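Local coordinates for protein titin (Homo sapiens, PDB 2J8H) that is the giant elastic protein of the muscle sarcomere, with a probable serine/threonine kinase activity and many immunoglobulin-like domains, two of which form this rigid A-band tandem, at residues Ile35-Arg40 and Gln78-Asn83; Pro5-Glu10 and Leu24-Thr29. All blocks are in the same frame, centred on the assembly; numbering follows the deposited sequence.

In the fold
Both contacts lie in the N-terminal immunoglobulin domain of the tandem. From the N terminus, 5-10 is soon met by 24-29: contact 2 closes the first loop, 13 residues long with strand 14-17 inside it, and pairs an edge strand with its neighbour. The chain then passes from strand 22-29 directly into strand 35-40, which starts contact 1; that loop, 37 residues long, returns as 78-83. The two loops thus run in series, neither nested nor crossed. Each contact belongs to one sheet of the sandwich, and they meet in the core between the sheets, where W38 reaches L24 and F7 reaches V79.

Contact 1 of 2, residues Ile35-Arg40 and Gln78-Asn83; sequences IVKWYR and QVRATN
I35, K37 and Y39 are paired by backbone hydrogen bonds with T82, R80 and Q78, two bonds to a pair, from I35 N to T82 O at 2.8 Å through to Q78 N to Y39 O at 2.9 Å. The strands run antiparallel, their axes 160° apart. At one end a water donates to I35 O and bonds T82 OG1, which is also held by S87.

Apolar packing occupies the face of V36, W38, V79 and A81. With V79 chi1 at 62° putting CG1 between the backbone N and the carbonyl carbon, CG2 is swung opposite the backbone N and sits 3.7 Å from the centroid of the six-membered ring of W38, almost on the ring normal: a CH-pi contact. The same methyl is pressed to 3.3 Å against V36 CG1, a tight fit. L24 and L64 also touch the indole. An alanine in place of W38 is likely to leave V79 CG2 without its aromatic seat and open a gap between the sheets.

Polar groups gather on the other face. Y39 OH lies over the centre of the R80 guanidinium, 3.2 Å from R80 CZ; the phenol ring and guanidinium planes are 27° apart, and from above the group the hydroxyl is badly placed to bond to R80 NE or NH1. K37 NZ comes within 3.8 Å of R80 NH1, like charges side by side. Q78 OE1 lies against Y39 CB but takes its hydrogen bond from G42 N.

This is the central C-F strand pair of an immunoglobulin fold, with W38 as the core tryptophan and V79 where many relatives carry the second disulfide cysteine.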
loop_
_atom_site.group_PDB
_atom_site.type_symbol
_atom_site.label_atom_id
_atom_site.label_comp_id
_atom_site.label_asym_id
_atom_site.label_seq_id
_atom_site.Cartn_x
_atom_site.Cartn_y
_atom_site.Cartn_z
ATOM N N ILE A 35 13.064 23.523 -22.524
ATOM C CA ILE A 35 13.675 22.526 -21.683
ATOM C C ILE A 35 13.235 22.826 -20.259
ATOM O O ILE A 35 13.213 23.985 -19.826
ATOM C CB ILE A 35 15.199 22.595 -21.806
ATOM C CG1 ILE A 35 15.598 22.264 -23.249
ATOM C CG2 ILE A 35 15.865 21.684 -20.783
ATOM C CD1 ILE A 35 17.071 22.321 -23.464
ATOM N N VAL A 36 12.858 21.778 -19.535
ATOM C CA VAL A 36 12.233 21.936 -18.254
ATOM C C VAL A 36 13.114 21.371 -17.170
ATOM O O VAL A 36 13.739 20.334 -17.347
ATOM C CB VAL A 36 10.876 21.267 -18.252
ATOM C CG1 VAL A 36 10.334 21.123 -16.820
ATOM C CG2 VAL A 36 9.926 22.073 -19.165
ATOM N N LYS A 37 13.193 22.095 -16.059
ATOM C CA LYS A 37 13.888 21.640 -14.879
ATOM C C LYS A 37 12.907 21.777 -13.724
ATOM O O LYS A 37 11.999 22.616 -13.757
ATOM C CB LYS A 37 15.142 22.484 -14.630
ATOM C CG LYS A 37 16.274 22.302 -15.622
ATOM C CD LYS A 37 17.545 23.145 -15.269
ATOM C CE LYS A 37 17.455 24.643 -15.641
ATOM N NZ LYS A 37 18.753 25.492 -15.408
ATOM N N TRP A 38 13.097 20.939 -12.718
ATOM C CA TRP A 38 12.235 20.879 -11.557
ATOM C C TRP A 38 13.040 21.147 -10.312
ATOM O O TRP A 38 14.214 20.741 -10.229
ATOM C CB TRP A 38 11.672 19.474 -11.447
ATOM C CG TRP A 38 10.693 19.103 -12.508
ATOM C CD1 TRP A 38 10.962 18.507 -13.704
ATOM C CD2 TRP A 38 9.286 19.297 -12.464
ATOM N NE1 TRP A 38 9.805 18.306 -14.399
ATOM C CE2 TRP A 38 8.758 18.787 -13.663
ATOM C CE3 TRP A 38 8.412 19.857 -11.527
ATOM C CZ2 TRP A 38 7.396 18.798 -13.939
ATOM C CZ3 TRP A 38 7.063 19.868 -11.810
ATOM C CH2 TRP A 38 6.571 19.339 -13.012
ATOM N N TYR A 39 12.417 21.788 -9.325
ATOM C CA TYR A 39 13.123 22.202 -8.120
ATOM C C TYR A 39 12.270 21.938 -6.899
ATOM O O TYR A 39 11.041 22.085 -6.952
ATOM C CB TYR A 39 13.407 23.704 -8.148
ATOM C CG TYR A 39 14.168 24.139 -9.368
ATOM C CD1 TYR A 39 13.512 24.298 -10.580
ATOM C CD2 TYR A 39 15.547 24.404 -9.323
ATOM C CE1 TYR A 39 14.184 24.697 -11.717
ATOM C CE2 TYR A 39 16.222 24.770 -10.472
ATOM C CZ TYR A 39 15.522 24.931 -11.650
ATOM O OH TYR A 39 16.147 25.303 -12.808
ATOM N N ARG A 40 12.937 21.614 -5.794
ATOM C CA ARG A 40 12.309 21.558 -4.489
ATOM C C ARG A 40 12.903 22.717 -3.706
ATOM O O ARG A 40 14.113 22.781 -3.492
ATOM C CB ARG A 40 12.634 20.222 -3.817
ATOM C CG ARG A 40 12.048 20.023 -2.424
ATOM C CD ARG A 40 12.746 18.835 -1.792
ATOM N NE ARG A 40 12.430 18.626 -0.391
ATOM C CZ ARG A 40 12.862 19.379 0.611
ATOM N NH1 ARG A 40 13.622 20.454 0.389
ATOM N NH2 ARG A 40 12.492 19.076 1.860
ATOM N N GLN A 78 9.114 24.137 -7.779
ATOM C CA GLN A 78 9.123 24.994 -8.953
ATOM C C GLN A 78 9.390 24.147 -10.186
ATOM O O GLN A 78 10.069 23.148 -10.124
ATOM C CB GLN A 78 10.213 26.059 -8.853
ATOM C CG GLN A 78 10.066 27.058 -7.730
ATOM C CD GLN A 78 10.660 26.592 -6.410
ATOM O OE1 GLN A 78 11.636 25.849 -6.380
ATOM N NE2 GLN A 78 10.088 27.069 -5.304
ATOM N N VAL A 79 8.804 24.549 -11.296
ATOM C CA VAL A 79 9.115 24.011 -12.613
ATOM C C VAL A 79 9.507 25.197 -13.469
ATOM O O VAL A 79 8.885 26.283 -13.390
ATOM C CB VAL A 79 7.927 23.233 -13.234
ATOM C CG1 VAL A 79 6.754 24.129 -13.447
ATOM C CG2 VAL A 79 8.348 22.499 -14.551
ATOM N N ARG A 80 10.589 25.009 -14.215
ATOM C CA ARG A 80 11.119 26.055 -15.052
ATOM C C ARG A 80 11.146 25.612 -16.482
ATOM O O ARG A 80 11.569 24.504 -16.772
ATOM C CB ARG A 80 12.539 26.406 -14.597
ATOM C CG ARG A 80 13.116 27.605 -15.368
ATOM C CD ARG A 80 14.579 27.860 -15.029
ATOM N NE ARG A 80 14.728 28.245 -13.631
ATOM C CZ ARG A 80 15.883 28.524 -13.047
ATOM N NH1 ARG A 80 17.016 28.499 -13.746
ATOM N NH2 ARG A 80 15.911 28.853 -11.765
ATOM N N ALA A 81 10.747 26.495 -17.392
ATOM C CA ALA A 81 10.771 26.200 -18.820
ATOM C C ALA A 81 11.614 27.258 -19.499
ATOM O O ALA A 81 11.369 28.435 -19.302
ATOM C CB ALA A 81 9.335 26.203 -19.399
ATOM N N THR A 82 12.588 26.831 -20.299
ATOM C CA THR A 82 13.546 27.723 -20.910
ATOM C C THR A 82 13.757 27.372 -22.381
ATOM O O THR A 82 13.921 26.207 -22.744
ATOM C CB THR A 82 14.910 27.569 -20.213
ATOM O OG1 THR A 82 14.768 27.806 -18.812
ATOM C CG2 THR A 82 15.958 28.515 -20.779
ATOM N N ASN A 83 13.793 28.396 -23.219
ATOM C CA ASN A 83 14.359 28.251 -24.552
ATOM C C ASN A 83 15.143 29.538 -24.834
ATOM O O ASN A 83 15.339 30.352 -23.937
ATOM C CB ASN A 83 13.283 27.925 -25.602
ATOM C CG ASN A 83 12.271 29.008 -25.766
ATOM O OD1 ASN A 83 12.493 30.141 -25.364
ATOM N ND2 ASN A 83 11.144 28.678 -26.418
HETATM O O HOH W 1 14.556 25.302 -17.837
#

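Contact 2 of 2, residues Pro5-Glu10 and Leu24-Thr29; sequences PHFKEE and LVCKVT
F7 and V28 run alongside each other into the buried face, and V28 CG2 comes 3.6 Å from F7 CE2. The same ring carbon is approached by C26 SG at 3.9 Å. The sulfur stands obliquely to the ring, 5.1 Å from its centroid, a sulfur-aromatic contact. It gets there because chi1 of 64° sets SG between the backbone N and the carbonyl carbon of C26.

On the opposite face H6 and T29 also run alongside each other. T29 OG1 comes 3.5 Å from H6 CB and lies near the plane of the imidazole, at its edge. Their backbones are joined by two hydrogen bonds.

Past F7 the register slips by one. K8 and E9 both face K27, a classic beta bulge: K27 O takes a good bond from E9 N on a lone pair in the carbonyl plane and only a weak one from K8 N, while K27 N returns a bond to E9 O. The E9 and K27 chains pass at a slant, CB against CB at 3.7 Å. With chi1 at -174° and every later torsion extended, the K27 chain runs straight out and carries its amine past the carboxylate, so that E9 OE2 and K27 NZ stay 4.5 Å apart, longer than a salt bridge; the amine is hydrogen-bonded to Y61 OH instead. Beyond the bulge the strands part, and a water donates to both E10 O and V25 O.

Strand 6-7 is the A strand at the edge of its sheet. Strand 61-66 pairs with the far side of 22-29, F7 and P5 pack across the sandwich on V79 and A81 of strand 76-83, and V25 touches I186 of the second subunit.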
loop_
_atom_site.group_PDB
_atom_site.type_symbol
_atom_site.label_atom_id
_atom_site.label_comp_id
_atom_site.label_asym_id
_atom_site.label_seq_id
_atom_site.Cartn_x
_atom_site.Cartn_y
_atom_site.Cartn_z
ATOM N N PRO A 5 8.892 30.536 -23.718
ATOM C CA PRO A 5 8.119 29.520 -23.008
ATOM C C PRO A 5 6.910 30.073 -22.265
ATOM O O PRO A 5 6.946 31.201 -21.776
ATOM C CB PRO A 5 9.117 28.962 -22.001
ATOM C CG PRO A 5 10.473 29.382 -22.497
ATOM C CD PRO A 5 10.239 30.686 -23.141
ATOM N N HIS A 6 5.847 29.272 -22.191
ATOM C CA HIS A 6 4.629 29.633 -21.467
ATOM C C HIS A 6 4.057 28.364 -20.854
ATOM O O HIS A 6 4.222 27.291 -21.404
ATOM C CB HIS A 6 3.641 30.265 -22.430
ATOM C CG HIS A 6 2.345 30.705 -21.815
ATOM N ND1 HIS A 6 2.232 31.843 -21.042
ATOM C CD2 HIS A 6 1.085 30.221 -21.951
ATOM C CE1 HIS A 6 0.968 32.010 -20.684
ATOM N NE2 HIS A 6 0.249 31.045 -21.230
ATOM N N PHE A 7 3.446 28.494 -19.683
ATOM C CA PHE A 7 2.708 27.390 -19.059
ATOM C C PHE A 7 1.266 27.485 -19.509
ATOM O O PHE A 7 0.521 28.338 -19.039
ATOM C CB PHE A 7 2.846 27.429 -17.537
ATOM C CG PHE A 7 4.201 27.078 -17.081
ATOM C CD1 PHE A 7 5.080 28.050 -16.669
ATOM C CD2 PHE A 7 4.643 25.780 -17.160
ATOM C CE1 PHE A 7 6.370 27.733 -16.297
ATOM C CE2 PHE A 7 5.912 25.451 -16.781
ATOM C CZ PHE A 7 6.797 26.455 -16.363
ATOM N N LYS A 8 0.915 26.667 -20.500
ATOM C CA LYS A 8 -0.459 26.567 -20.998
ATOM C C LYS A 8 -1.326 25.947 -19.906
ATOM O O LYS A 8 -2.474 26.315 -19.712
ATOM C CB LYS A 8 -0.477 25.693 -22.257
ATOM C CG LYS A 8 -1.813 25.526 -22.949
ATOM C CD LYS A 8 -2.155 26.741 -23.731
ATOM C CE LYS A 8 -3.486 26.600 -24.435
ATOM N NZ LYS A 8 -3.962 27.938 -24.901
ATOM N N GLU A 9 -0.762 24.979 -19.197
ATOM C CA GLU A 9 -1.401 24.435 -18.001
ATOM C C GLU A 9 -0.379 24.538 -16.873
ATOM O O GLU A 9 0.674 23.937 -16.933
ATOM C CB GLU A 9 -1.861 23.007 -18.255
ATOM C CG GLU A 9 -2.795 22.927 -19.466
ATOM C CD GLU A 9 -3.342 21.535 -19.709
ATOM O OE1 GLU A 9 -2.893 20.610 -19.014
ATOM O OE2 GLU A 9 -4.216 21.363 -20.587
ATOM N N GLU A 10 -0.681 25.375 -15.890
ATOM C CA GLU A 10 0.230 25.666 -14.781
ATOM C C GLU A 10 0.183 24.544 -13.755
ATOM O O GLU A 10 -0.789 23.790 -13.700
ATOM C CB GLU A 10 -0.184 26.973 -14.079
ATOM C CG GLU A 10 -0.164 28.219 -14.953
ATOM C CD GLU A 10 -0.796 29.421 -14.255
ATOM O OE1 GLU A 10 -0.815 29.470 -13.000
ATOM O OE2 GLU A 10 -1.324 30.315 -14.965
ATOM N N LEU A 24 3.109 16.050 -10.092
ATOM C CA LEU A 24 2.946 17.443 -10.450
ATOM C C LEU A 24 3.037 17.469 -11.959
ATOM O O LEU A 24 3.982 16.907 -12.516
ATOM C CB LEU A 24 4.088 18.254 -9.869
ATOM C CG LEU A 24 4.119 18.480 -8.358
ATOM C CD1 LEU A 24 4.302 17.241 -7.540
ATOM C CD2 LEU A 24 5.273 19.363 -8.077
ATOM N N VAL A 25 2.060 18.090 -12.612
ATOM C CA VAL A 25 1.920 18.020 -14.051
ATOM C C VAL A 25 1.748 19.432 -14.555
ATOM O O VAL A 25 1.075 20.250 -13.908
ATOM C CB VAL A 25 0.643 17.237 -14.494
ATOM C CG1 VAL A 25 0.726 16.933 -16.000
ATOM C CG2 VAL A 25 0.436 15.949 -13.692
ATOM N N CYS A 26 2.304 19.722 -15.722
ATOM C CA CYS A 26 2.068 21.015 -16.361
ATOM C C CYS A 26 2.184 20.811 -17.859
ATOM O O CYS A 26 2.614 19.730 -18.298
ATOM C CB CYS A 26 3.052 22.057 -15.842
ATOM S SG CYS A 26 4.744 21.745 -16.216
ATOM N N LYS A 27 1.760 21.817 -18.630
ATOM C CA LYS A 27 1.868 21.789 -20.072
ATOM C C LYS A 27 2.545 23.084 -20.526
ATOM O O LYS A 27 2.088 24.184 -20.217
ATOM C CB LYS A 27 0.510 21.625 -20.746
ATOM C CG LYS A 27 0.571 21.441 -22.246
ATOM C CD LYS A 27 -0.832 21.383 -22.790
ATOM C CE LYS A 27 -0.875 21.101 -24.259
ATOM N NZ LYS A 27 -2.279 20.827 -24.631
ATOM N N VAL A 28 3.617 22.913 -21.284
ATOM C CA VAL A 28 4.478 23.997 -21.699
ATOM C C VAL A 28 4.347 24.207 -23.201
ATOM O O VAL A 28 4.288 23.254 -23.973
ATOM C CB VAL A 28 5.929 23.649 -21.317
ATOM C CG1 VAL A 28 6.957 24.643 -21.899
ATOM C CG2 VAL A 28 6.048 23.546 -19.785
ATOM N N THR A 29 4.299 25.467 -23.612
ATOM C CA THR A 29 4.415 25.816 -25.021
ATOM C C THR A 29 5.659 26.668 -25.242
ATOM O O THR A 29 6.236 27.206 -24.305
ATOM C CB THR A 29 3.185 26.557 -25.526
ATOM O OG1 THR A 29 2.994 27.743 -24.753
ATOM C CG2 THR A 29 1.928 25.661 -25.426
HETATM O O HOH W 2 -1.801 20.875 -14.815
#